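Local coordinates for protein 3-carboxy-cis,cis-muconate cycloisomerase (Acinetobacter calcoaceticus, PDB 1Q5N) that is a largely helical enzyme of the fumarase/aspartase (lyase) superfamily, whose modelled assembly contains four chains, at residues A[27-32]-A[119-124]; A[192-197]-A[215-220]; A[11-16]-A[331-336]. All coordinates share one frame; numbering follows the deposited sequence.

Interaction 1 of 3, residues A[27-32]-A[119-124]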
loop_
_atom_site.group_PDB
_atom_site.type_symbol
_atom_site.label_atom_id
_atom_site.label_comp_id
_atom_site.label_asym_id
_atom_site.label_seq_id
_atom_site.Cartn_x
_atom_site.Cartn_y
_atom_site.Cartn_z
ATOM N N VAL A 27 -12.460 -13.677 -23.000
ATOM C CA VAL A 27 -12.290 -14.102 -24.400
ATOM C C VAL A 27 -13.533 -13.720 -25.237
ATOM O O VAL A 27 -13.413 -13.376 -26.410
ATOM C CB VAL A 27 -12.014 -15.617 -24.510
ATOM C CG1 VAL A 27 -11.956 -16.006 -26.002
ATOM C CG2 VAL A 27 -10.671 -15.970 -23.800
ATOM N N SER A 28 -14.713 -13.735 -24.622
ATOM C CA SER A 28 -15.929 -13.337 -25.306
ATOM C C SER A 28 -15.839 -11.898 -25.739
ATOM O O SER A 28 -16.176 -11.550 -26.869
ATOM C CB SER A 28 -17.125 -13.436 -24.374
ATOM O OG SER A 28 -17.990 -14.408 -24.874
ATOM N N TYR A 29 -15.388 -11.048 -24.821
ATOM C CA TYR A 29 -15.273 -9.620 -25.107
ATOM C C TYR A 29 -14.183 -9.373 -26.148
ATOM O O TYR A 29 -14.289 -8.438 -26.953
ATOM C CB TYR A 29 -14.964 -8.826 -23.823
ATOM C CG TYR A 29 -16.124 -8.709 -22.864
ATOM C CD1 TYR A 29 -17.214 -7.888 -23.166
ATOM C CD2 TYR A 29 -16.096 -9.333 -21.606
ATOM C CE1 TYR A 29 -18.239 -7.670 -22.254
ATOM C CE2 TYR A 29 -17.145 -9.123 -20.665
ATOM C CZ TYR A 29 -18.210 -8.283 -21.009
ATOM O OH TYR A 29 -19.260 -8.045 -20.143
ATOM N N MET A 30 -13.146 -10.203 -26.149
ATOM C CA MET A 30 -12.082 -10.024 -27.150
ATOM C C MET A 30 -12.646 -10.347 -28.538
ATOM O O MET A 30 -12.327 -9.651 -29.538
ATOM C CB MET A 30 -10.870 -10.920 -26.846
ATOM C CG MET A 30 -10.081 -10.418 -25.609
ATOM S SD MET A 30 -8.798 -11.588 -25.082
ATOM C CE MET A 30 -7.591 -11.106 -26.211
ATOM N N VAL A 31 -13.473 -11.392 -28.589
ATOM C CA VAL A 31 -14.112 -11.776 -29.837
ATOM C C VAL A 31 -14.967 -10.578 -30.282
ATOM O O VAL A 31 -14.889 -10.128 -31.435
ATOM C CB VAL A 31 -15.006 -13.015 -29.647
ATOM C CG1 VAL A 31 -15.961 -13.187 -30.873
ATOM C CG2 VAL A 31 -14.122 -14.272 -29.454
ATOM N N GLU A 32 -15.733 -10.026 -29.356
ATOM C CA GLU A 32 -16.576 -8.903 -29.688
ATOM C C GLU A 32 -15.767 -7.735 -30.273
ATOM O O GLU A 32 -16.202 -7.070 -31.238
ATOM C CB GLU A 32 -17.314 -8.467 -28.438
ATOM C CG GLU A 32 -18.367 -7.381 -28.637
ATOM C CD GLU A 32 -19.169 -7.132 -27.334
ATOM O OE1 GLU A 32 -19.300 -8.082 -26.503
ATOM O OE2 GLU A 32 -19.677 -5.997 -27.146
ATOM N N ILE A 119 -12.249 -2.310 -21.144
ATOM C CA ILE A 119 -13.279 -1.275 -21.058
ATOM C C ILE A 119 -14.716 -1.841 -21.253
ATOM O O ILE A 119 -15.685 -1.352 -20.628
ATOM C CB ILE A 119 -13.018 -0.168 -22.070
ATOM C CG1 ILE A 119 -11.741 0.591 -21.651
ATOM C CG2 ILE A 119 -14.226 0.757 -22.160
ATOM C CD1 ILE A 119 -11.796 1.163 -20.238
ATOM N N LEU A 120 -14.852 -2.870 -22.092
ATOM C CA LEU A 120 -16.174 -3.465 -22.266
ATOM C C LEU A 120 -16.567 -4.132 -20.947
ATOM O O LEU A 120 -17.721 -4.018 -20.520
ATOM C CB LEU A 120 -16.202 -4.491 -23.412
ATOM C CG LEU A 120 -16.044 -3.883 -24.831
ATOM C CD1 LEU A 120 -16.031 -4.980 -25.876
ATOM C CD2 LEU A 120 -17.177 -2.903 -25.099
ATOM N N GLN A 121 -15.616 -4.819 -20.302
ATOM C CA GLN A 121 -15.897 -5.438 -19.025
ATOM C C GLN A 121 -16.270 -4.352 -17.989
ATOM O O GLN A 121 -17.244 -4.500 -17.262
ATOM C CB GLN A 121 -14.683 -6.229 -18.529
ATOM C CG GLN A 121 -14.431 -7.556 -19.244
ATOM C CD GLN A 121 -13.126 -8.198 -18.773
ATOM O OE1 GLN A 121 -12.087 -7.546 -18.790
ATOM N NE2 GLN A 121 -13.173 -9.471 -18.346
ATOM N N CYS A 122 -15.496 -3.273 -17.929
ATOM C CA CYS A 122 -15.756 -2.201 -16.993
ATOM C C CYS A 122 -17.136 -1.591 -17.238
ATOM O O CYS A 122 -17.823 -1.174 -16.288
ATOM C CB CYS A 122 -14.688 -1.095 -17.125
ATOM S SG CYS A 122 -13.032 -1.552 -16.495
ATOM N N ARG A 123 -17.537 -1.496 -18.510
ATOM C CA ARG A 123 -18.833 -0.920 -18.771
ATOM C C ARG A 123 -19.917 -1.776 -18.143
ATOM O O ARG A 123 -20.823 -1.264 -17.487
ATOM C CB ARG A 123 -19.102 -0.772 -20.272
ATOM C CG ARG A 123 -20.463 -0.099 -20.534
ATOM C CD ARG A 123 -20.669 0.241 -22.018
ATOM N NE ARG A 123 -20.545 -0.915 -22.915
ATOM C CZ ARG A 123 -20.490 -0.821 -24.253
ATOM N NH1 ARG A 123 -20.547 0.378 -24.859
ATOM N NH2 ARG A 123 -20.387 -1.929 -24.983
ATOM N N ASP A 124 -19.818 -3.079 -18.329
ATOM C CA ASP A 124 -20.839 -3.951 -17.805
ATOM C C ASP A 124 -20.823 -4.072 -16.266
ATOM O O ASP A 124 -21.882 -4.120 -15.635
ATOM C CB ASP A 124 -20.730 -5.344 -18.449
ATOM C CG ASP A 124 -21.233 -5.370 -19.917
ATOM O OD1 ASP A 124 -21.899 -4.405 -20.341
ATOM O OD2 ASP A 124 -20.951 -6.347 -20.650
#

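Interaction 2 of 3, residues A[192-197]-A[215-220]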
loop_
_atom_site.group_PDB
_atom_site.type_symbol
_atom_site.label_atom_id
_atom_site.label_comp_id
_atom_site.label_asym_id
_atom_site.label_seq_id
_atom_site.Cartn_x
_atom_site.Cartn_y
_atom_site.Cartn_z
ATOM N N LEU A 192 -15.030 5.484 -20.538
ATOM C CA LEU A 192 -15.509 4.389 -21.375
ATOM C C LEU A 192 -15.253 4.739 -22.828
ATOM O O LEU A 192 -16.155 5.177 -23.540
ATOM C CB LEU A 192 -17.002 4.174 -21.117
ATOM C CG LEU A 192 -17.313 3.826 -19.654
ATOM C CD1 LEU A 192 -18.811 3.601 -19.485
ATOM C CD2 LEU A 192 -16.514 2.575 -19.242
ATOM N N VAL A 193 -14.001 4.571 -23.247
ATOM C CA VAL A 193 -13.582 4.892 -24.595
ATOM C C VAL A 193 -12.887 3.684 -25.176
ATOM O O VAL A 193 -12.390 2.851 -24.436
ATOM C CB VAL A 193 -12.615 6.082 -24.593
ATOM C CG1 VAL A 193 -13.326 7.307 -24.106
ATOM C CG2 VAL A 193 -11.408 5.777 -23.673
ATOM N N ALA A 194 -12.842 3.604 -26.507
ATOM C CA ALA A 194 -12.212 2.484 -27.212
ATOM C C ALA A 194 -10.684 2.622 -27.263
ATOM O O ALA A 194 -10.146 3.702 -27.050
ATOM C CB ALA A 194 -12.758 2.407 -28.649
ATOM N N GLN A 195 -9.990 1.526 -27.529
ATOM C CA GLN A 195 -8.533 1.607 -27.688
ATOM C C GLN A 195 -8.180 1.012 -29.061
ATOM O O GLN A 195 -8.414 -0.185 -29.300
ATOM C CB GLN A 195 -7.770 0.776 -26.624
ATOM C CG GLN A 195 -6.249 0.895 -26.733
ATOM C CD GLN A 195 -5.682 2.175 -26.066
ATOM O OE1 GLN A 195 -5.631 3.249 -26.669
ATOM N NE2 GLN A 195 -5.255 2.048 -24.805
ATOM N N LEU A 196 -7.656 1.820 -29.965
ATOM C CA LEU A 196 -7.214 1.267 -31.262
ATOM C C LEU A 196 -6.096 2.179 -31.795
ATOM O O LEU A 196 -6.342 3.284 -32.301
ATOM C CB LEU A 196 -8.367 1.182 -32.268
ATOM C CG LEU A 196 -7.938 0.585 -33.628
ATOM C CD1 LEU A 196 -7.584 -0.882 -33.461
ATOM C CD2 LEU A 196 -9.074 0.712 -34.656
ATOM N N GLY A 197 -4.864 1.710 -31.673
ATOM C CA GLY A 197 -3.735 2.518 -32.094
ATOM C C GLY A 197 -2.627 1.707 -32.751
ATOM O O GLY A 197 -1.678 2.280 -33.236
ATOM N N GLU A 215 -12.917 6.038 -35.529
ATOM C CA GLU A 215 -14.227 6.611 -35.340
ATOM C C GLU A 215 -15.342 5.569 -35.498
ATOM O O GLU A 215 -16.244 5.474 -34.661
ATOM C CB GLU A 215 -14.389 7.753 -36.315
ATOM C CG GLU A 215 -15.772 8.318 -36.398
ATOM C CD GLU A 215 -15.820 9.385 -37.465
ATOM O OE1 GLU A 215 -15.490 9.053 -38.644
ATOM O OE2 GLU A 215 -16.154 10.546 -37.123
ATOM N N ALA A 216 -15.253 4.764 -36.546
ATOM C CA ALA A 216 -16.264 3.750 -36.791
ATOM C C ALA A 216 -16.130 2.564 -35.834
ATOM O O ALA A 216 -17.092 1.844 -35.583
ATOM C CB ALA A 216 -16.183 3.257 -38.249
ATOM N N TYR A 217 -14.930 2.322 -35.328
ATOM C CA TYR A 217 -14.742 1.223 -34.383
ATOM C C TYR A 217 -15.408 1.631 -33.049
ATOM O O TYR A 217 -16.133 0.865 -32.448
ATOM C CB TYR A 217 -13.239 0.971 -34.228
ATOM C CG TYR A 217 -12.815 -0.039 -33.168
ATOM C CD1 TYR A 217 -13.163 -1.382 -33.266
ATOM C CD2 TYR A 217 -11.971 0.352 -32.119
ATOM C CE1 TYR A 217 -12.669 -2.316 -32.350
ATOM C CE2 TYR A 217 -11.479 -0.562 -31.204
ATOM C CZ TYR A 217 -11.822 -1.891 -31.325
ATOM O OH TYR A 217 -11.281 -2.791 -30.439
ATOM N N ALA A 218 -15.177 2.859 -32.616
ATOM C CA ALA A 218 -15.762 3.350 -31.385
ATOM C C ALA A 218 -17.277 3.225 -31.504
ATOM O O ALA A 218 -17.948 2.655 -30.641
ATOM C CB ALA A 218 -15.358 4.812 -31.162
ATOM N N LYS A 219 -17.809 3.740 -32.604
ATOM C CA LYS A 219 -19.258 3.721 -32.845
ATOM C C LYS A 219 -19.855 2.331 -32.811
ATOM O O LYS A 219 -20.879 2.120 -32.186
ATOM C CB LYS A 219 -19.534 4.384 -34.170
ATOM C CG LYS A 219 -20.954 4.765 -34.402
ATOM C CD LYS A 219 -20.984 5.840 -35.488
ATOM C CE LYS A 219 -20.193 7.088 -35.014
ATOM N NZ LYS A 219 -20.005 8.105 -36.109
ATOM N N GLN A 220 -19.213 1.367 -33.455
ATOM C CA GLN A 220 -19.710 -0.011 -33.448
ATOM C C GLN A 220 -19.866 -0.579 -32.045
ATOM O O GLN A 220 -20.697 -1.442 -31.807
ATOM C CB GLN A 220 -18.747 -0.968 -34.170
ATOM C CG GLN A 220 -18.743 -0.947 -35.676
ATOM C CD GLN A 220 -20.126 -1.094 -36.267
ATOM O OE1 GLN A 220 -20.566 -0.229 -37.032
ATOM N NE2 GLN A 220 -20.830 -2.166 -35.902
#

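Interaction 3 of 3, residues A[11-16]-A[331-336]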
loop_
_atom_site.group_PDB
_atom_site.type_symbol
_atom_site.label_atom_id
_atom_site.label_comp_id
_atom_site.label_asym_id
_atom_site.label_seq_id
_atom_site.Cartn_x
_atom_site.Cartn_y
_atom_site.Cartn_z
ATOM N N LEU A 11 -17.850 -16.016 -0.497
ATOM C CA LEU A 11 -17.666 -15.193 0.683
ATOM C C LEU A 11 -17.431 -13.690 0.388
ATOM O O LEU A 11 -18.011 -12.839 1.029
ATOM C CB LEU A 11 -16.448 -15.718 1.422
ATOM C CG LEU A 11 -16.630 -16.170 2.848
ATOM C CD1 LEU A 11 -15.273 -16.483 3.385
ATOM C CD2 LEU A 11 -17.333 -15.075 3.648
ATOM N N PHE A 12 -16.583 -13.390 -0.604
ATOM C CA PHE A 12 -16.188 -12.028 -0.899
ATOM C C PHE A 12 -16.680 -11.361 -2.183
ATOM O O PHE A 12 -16.748 -10.147 -2.240
ATOM C CB PHE A 12 -14.661 -11.956 -0.899
ATOM C CG PHE A 12 -14.025 -12.507 0.343
ATOM C CD1 PHE A 12 -14.201 -11.867 1.577
ATOM C CD2 PHE A 12 -13.191 -13.635 0.271
ATOM C CE1 PHE A 12 -13.561 -12.360 2.750
ATOM C CE2 PHE A 12 -12.542 -14.133 1.418
ATOM C CZ PHE A 12 -12.712 -13.486 2.665
ATOM N N TYR A 13 -17.035 -12.129 -3.202
ATOM C CA TYR A 13 -17.396 -11.465 -4.437
ATOM C C TYR A 13 -18.860 -11.467 -4.724
ATOM O O TYR A 13 -19.665 -11.836 -3.889
ATOM C CB TYR A 13 -16.639 -12.068 -5.606
ATOM C CG TYR A 13 -15.148 -12.221 -5.362
ATOM C CD1 TYR A 13 -14.398 -11.193 -4.767
ATOM C CD2 TYR A 13 -14.474 -13.374 -5.769
ATOM C CE1 TYR A 13 -13.030 -11.308 -4.574
ATOM C CE2 TYR A 13 -13.080 -13.501 -5.594
ATOM C CZ TYR A 13 -12.363 -12.455 -4.980
ATOM O OH TYR A 13 -11.000 -12.608 -4.723
ATOM N N GLN A 14 -19.202 -11.001 -5.901
ATOM C CA GLN A 14 -20.588 -10.933 -6.303
ATOM C C GLN A 14 -20.637 -11.732 -7.600
ATOM O O GLN A 14 -19.846 -11.490 -8.518
ATOM C CB GLN A 14 -20.981 -9.474 -6.486
ATOM C CG GLN A 14 -22.477 -9.205 -6.550
ATOM C CD GLN A 14 -23.066 -9.491 -7.924
ATOM O OE1 GLN A 14 -22.387 -9.370 -8.944
ATOM N NE2 GLN A 14 -24.342 -9.859 -7.957
ATOM N N ARG A 15 -21.550 -12.688 -7.661
ATOM C CA ARG A 15 -21.649 -13.586 -8.804
ATOM C C ARG A 15 -21.601 -12.984 -10.233
ATOM O O ARG A 15 -20.805 -13.416 -11.033
ATOM C CB ARG A 15 -22.891 -14.454 -8.640
ATOM C CG ARG A 15 -22.759 -15.789 -9.287
ATOM C CD ARG A 15 -24.143 -16.259 -9.704
ATOM N NE ARG A 15 -24.699 -17.255 -8.780
ATOM C CZ ARG A 15 -25.991 -17.607 -8.732
ATOM N NH1 ARG A 15 -26.880 -17.029 -9.554
ATOM N NH2 ARG A 15 -26.395 -18.563 -7.888
ATOM N N ASP A 16 -22.424 -11.994 -10.551
ATOM C CA ASP A 16 -22.411 -11.397 -11.890
ATOM C C ASP A 16 -21.091 -10.668 -12.262
ATOM O O ASP A 16 -20.572 -10.813 -13.378
ATOM C CB ASP A 16 -23.613 -10.443 -12.049
ATOM C CG ASP A 16 -24.956 -11.108 -11.633
ATOM O OD1 ASP A 16 -25.256 -12.241 -12.101
ATOM O OD2 ASP A 16 -25.705 -10.498 -10.814
ATOM N N LEU A 331 -7.245 -4.609 -11.214
ATOM C CA LEU A 331 -8.538 -4.030 -11.569
ATOM C C LEU A 331 -9.706 -4.988 -11.360
ATOM O O LEU A 331 -10.671 -4.641 -10.681
ATOM C CB LEU A 331 -8.549 -3.469 -13.006
ATOM C CG LEU A 331 -9.841 -2.699 -13.419
ATOM C CD1 LEU A 331 -10.022 -1.431 -12.578
ATOM C CD2 LEU A 331 -9.802 -2.288 -14.896
ATOM N N PRO A 332 -9.624 -6.210 -11.903
ATOM C CA PRO A 332 -10.776 -7.103 -11.677
ATOM C C PRO A 332 -11.037 -7.362 -10.164
ATOM O O PRO A 332 -12.195 -7.419 -9.730
ATOM C CB PRO A 332 -10.381 -8.415 -12.425
ATOM C CG PRO A 332 -9.331 -7.950 -13.433
ATOM C CD PRO A 332 -8.554 -6.887 -12.671
ATOM N N GLU A 333 -9.974 -7.547 -9.377
ATOM C CA GLU A 333 -10.151 -7.831 -7.949
ATOM C C GLU A 333 -10.879 -6.658 -7.276
ATOM O O GLU A 333 -11.772 -6.892 -6.461
ATOM C CB GLU A 333 -8.791 -8.102 -7.313
ATOM C CG GLU A 333 -8.740 -8.571 -5.862
ATOM C CD GLU A 333 -9.203 -10.001 -5.662
ATOM O OE1 GLU A 333 -9.241 -10.730 -6.683
ATOM O OE2 GLU A 333 -9.519 -10.420 -4.503
ATOM N N ILE A 334 -10.549 -5.403 -7.633
ATOM C CA ILE A 334 -11.194 -4.228 -7.025
ATOM C C ILE A 334 -12.701 -4.236 -7.335
ATOM O O ILE A 334 -13.516 -4.067 -6.434
ATOM C CB ILE A 334 -10.527 -2.922 -7.527
ATOM C CG1 ILE A 334 -9.062 -2.982 -7.136
ATOM C CG2 ILE A 334 -11.253 -1.661 -6.970
ATOM C CD1 ILE A 334 -8.268 -1.764 -7.383
ATOM N N PHE A 335 -13.077 -4.439 -8.601
ATOM C CA PHE A 335 -14.492 -4.542 -8.963
ATOM C C PHE A 335 -15.220 -5.672 -8.200
ATOM O O PHE A 335 -16.322 -5.507 -7.673
ATOM C CB PHE A 335 -14.635 -4.851 -10.454
ATOM C CG PHE A 335 -14.910 -3.645 -11.296
ATOM C CD1 PHE A 335 -16.175 -3.039 -11.260
ATOM C CD2 PHE A 335 -13.919 -3.158 -12.183
ATOM C CE1 PHE A 335 -16.483 -1.961 -12.091
ATOM C CE2 PHE A 335 -14.188 -2.087 -13.024
ATOM C CZ PHE A 335 -15.481 -1.480 -12.997
ATOM N N GLN A 336 -14.613 -6.843 -8.186
ATOM C CA GLN A 336 -15.214 -7.977 -7.512
ATOM C C GLN A 336 -15.420 -7.800 -6.009
ATOM O O GLN A 336 -16.456 -8.234 -5.487
ATOM C CB GLN A 336 -14.394 -9.232 -7.777
ATOM C CG GLN A 336 -14.751 -9.878 -9.086
ATOM C CD GLN A 336 -13.796 -11.010 -9.403
ATOM O OE1 GLN A 336 -12.688 -10.770 -9.864
ATOM N NE2 GLN A 336 -14.200 -12.233 -9.122
#

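Interaction 1 of 3, residues A[27-32]-A[119-124]
The helix turn bearing Tyr29 passes the turn bearing Leu120 at 115° between chain directions, with the two short axes 10.1 Å apart at their closest. Tyr29 and Leu120 are the nearest residues of the two backbones, at 6.8 Å from CA to CA. Tyr29 bridges the gap almost alone. Its ring extends from helix 23-43 toward helix 110-146, with CG anti to the carbonyl carbon (chi1 -72°). One face of the ring rests on the helix surface at Leu120 and Gln121. The CD1 atom of Tyr29 meets CB of Leu120 at 3.6 Å. On the other flank, CD2 of Tyr29 lies 3.4 Å from CG of Gln121. Gln121 touches here through its aliphatic part, while its NE2 is bonded to the carbonyl of Ile20. The backbone N of Gln121 stands above the ring centre. At the ring's edge, in its plane, Tyr29 OH donates to OD2 of Asp124, with the carboxylate turned 48° from the ring. The modelled OH to OD2 distance is 2.4 Å, so its exact length is doubtful. Glu32 adds a looser touch, OE2 to CD1 of Leu120 at 4.0 Å. Met30 packs on Ile113, Leu114 and Ala117, earlier along helix 110-146. The contact therefore joins a seat of backbone and aliphatic atoms with a polar stop for the hydroxyl, and together they probably limit how the tyrosine can rotate.

Interaction 2 of 3, residues A[192-197]-A[215-220]
The Tyr217 ring has the carbonyl of Gln195 at its edge, with Gln195 O near the ring plane and 3.6 Å from CE2. Two aliphatic groups approach this edge obliquely, from opposite sides of the plane: Ala194 CB and Leu196 CB. The ring edge is thus wedged into an extended chain that follows helix 166-191 in the helical fumarase/aspartase fold. This chain, 192-197, packs against helix 210-221 without being a regular strand. Leu196 makes the closer approach, with CB 3.7 Å from CD2 of Tyr217. With chi2 at 68°, CD2 of Leu196 comes within 3.9 Å of CD2 of Tyr217. Ala194 CB lies 4.1 Å from CD2 of Tyr217. All five touching residues are buried. Several of the polar groups find partners on helix 110-146. Tyr217 OH is hydrogen-bonded to Thr116 OG1, which also accepts a hydrogen bond from the backbone N of Gln195. The Gln195 side chain leaves the chain on the side away from helix 210-221; its NE2 is bonded to Asp115 OD2 and its OE1 to Trp230 N. Beside the ring, the chain comes close enough to helix 210-221 for two methyls to meet: Ala194 CB and Ala218 CB, 4.3 Å apart.

Interaction 3 of 3, residues A[11-16]-A[331-336]
Tyr13 makes the tight part of this contact, and its ring is met on one face by Gln336 and at the edge by Glu333, both of helix 323-351. CA of Tyr13 and CA of Gln336 are 5.1 Å apart. The Gln336 side chain lies over one face of the ring, with its CB 3.6 Å from CD1 of Tyr13. The backbone closes in as well: Tyr13 CA makes a CA-H...O contact of 3.5 Å with Gln336 O. At the ring's edge, near its plane, Tyr13 OH donates to Glu333 OE2 at 2.7 Å. The hydroxyl comes to the syn side of OE2, 19° out of the carboxylate plane. The carboxylate stands nearly perpendicular to the ring, at 84°. A bend at chi2 (72°) swings the Glu333 carboxylate over to the hydroxyl. Leu329 of the second subunit also packs on Tyr13. The looser part begins at Gln14, whose N is 3.9 Å from Gln336 O. Gln14 serves mainly its own helix start: its OE1 caps Val17 N, and its NE2 gives a straight bond of 3.2 Å to Asp16 OD2. Beyond it, Arg15 and Asp16 are exposed and do not touch 331-336. Glu333 OE2 also forms a salt bridge with Arg301 of helix 290-311. One carboxylate oxygen therefore ties the N-terminal segment to two long helices, and the arginine and the hydroxyl together probably steady its negative charge.

Overall arrangement
Interactions 1 and 3 both use a tyrosine that rests on a long helix and whose hydroxyl donates a hydrogen bond to an acid, Asp124 or Glu333. Both are partly buried. Interaction 2 is wholly buried; across the contact its tyrosine meets aliphatic groups and a carbonyl, and its hydroxyl goes to a threonine instead of an acid. Helix 110-146 connects all three. It carries one side of interaction 1, supplies Thr116 to interaction 2, and touches interaction 3 through Cys122 SG, 3.7 Å from Leu331 CD2. Interactions 1 and 2 also meet directly, at Ile119 and Val193. Interactions 2 and 3 do not touch. Interaction 3 is nearest the chain's centre, and both others lie inside the loop it closes.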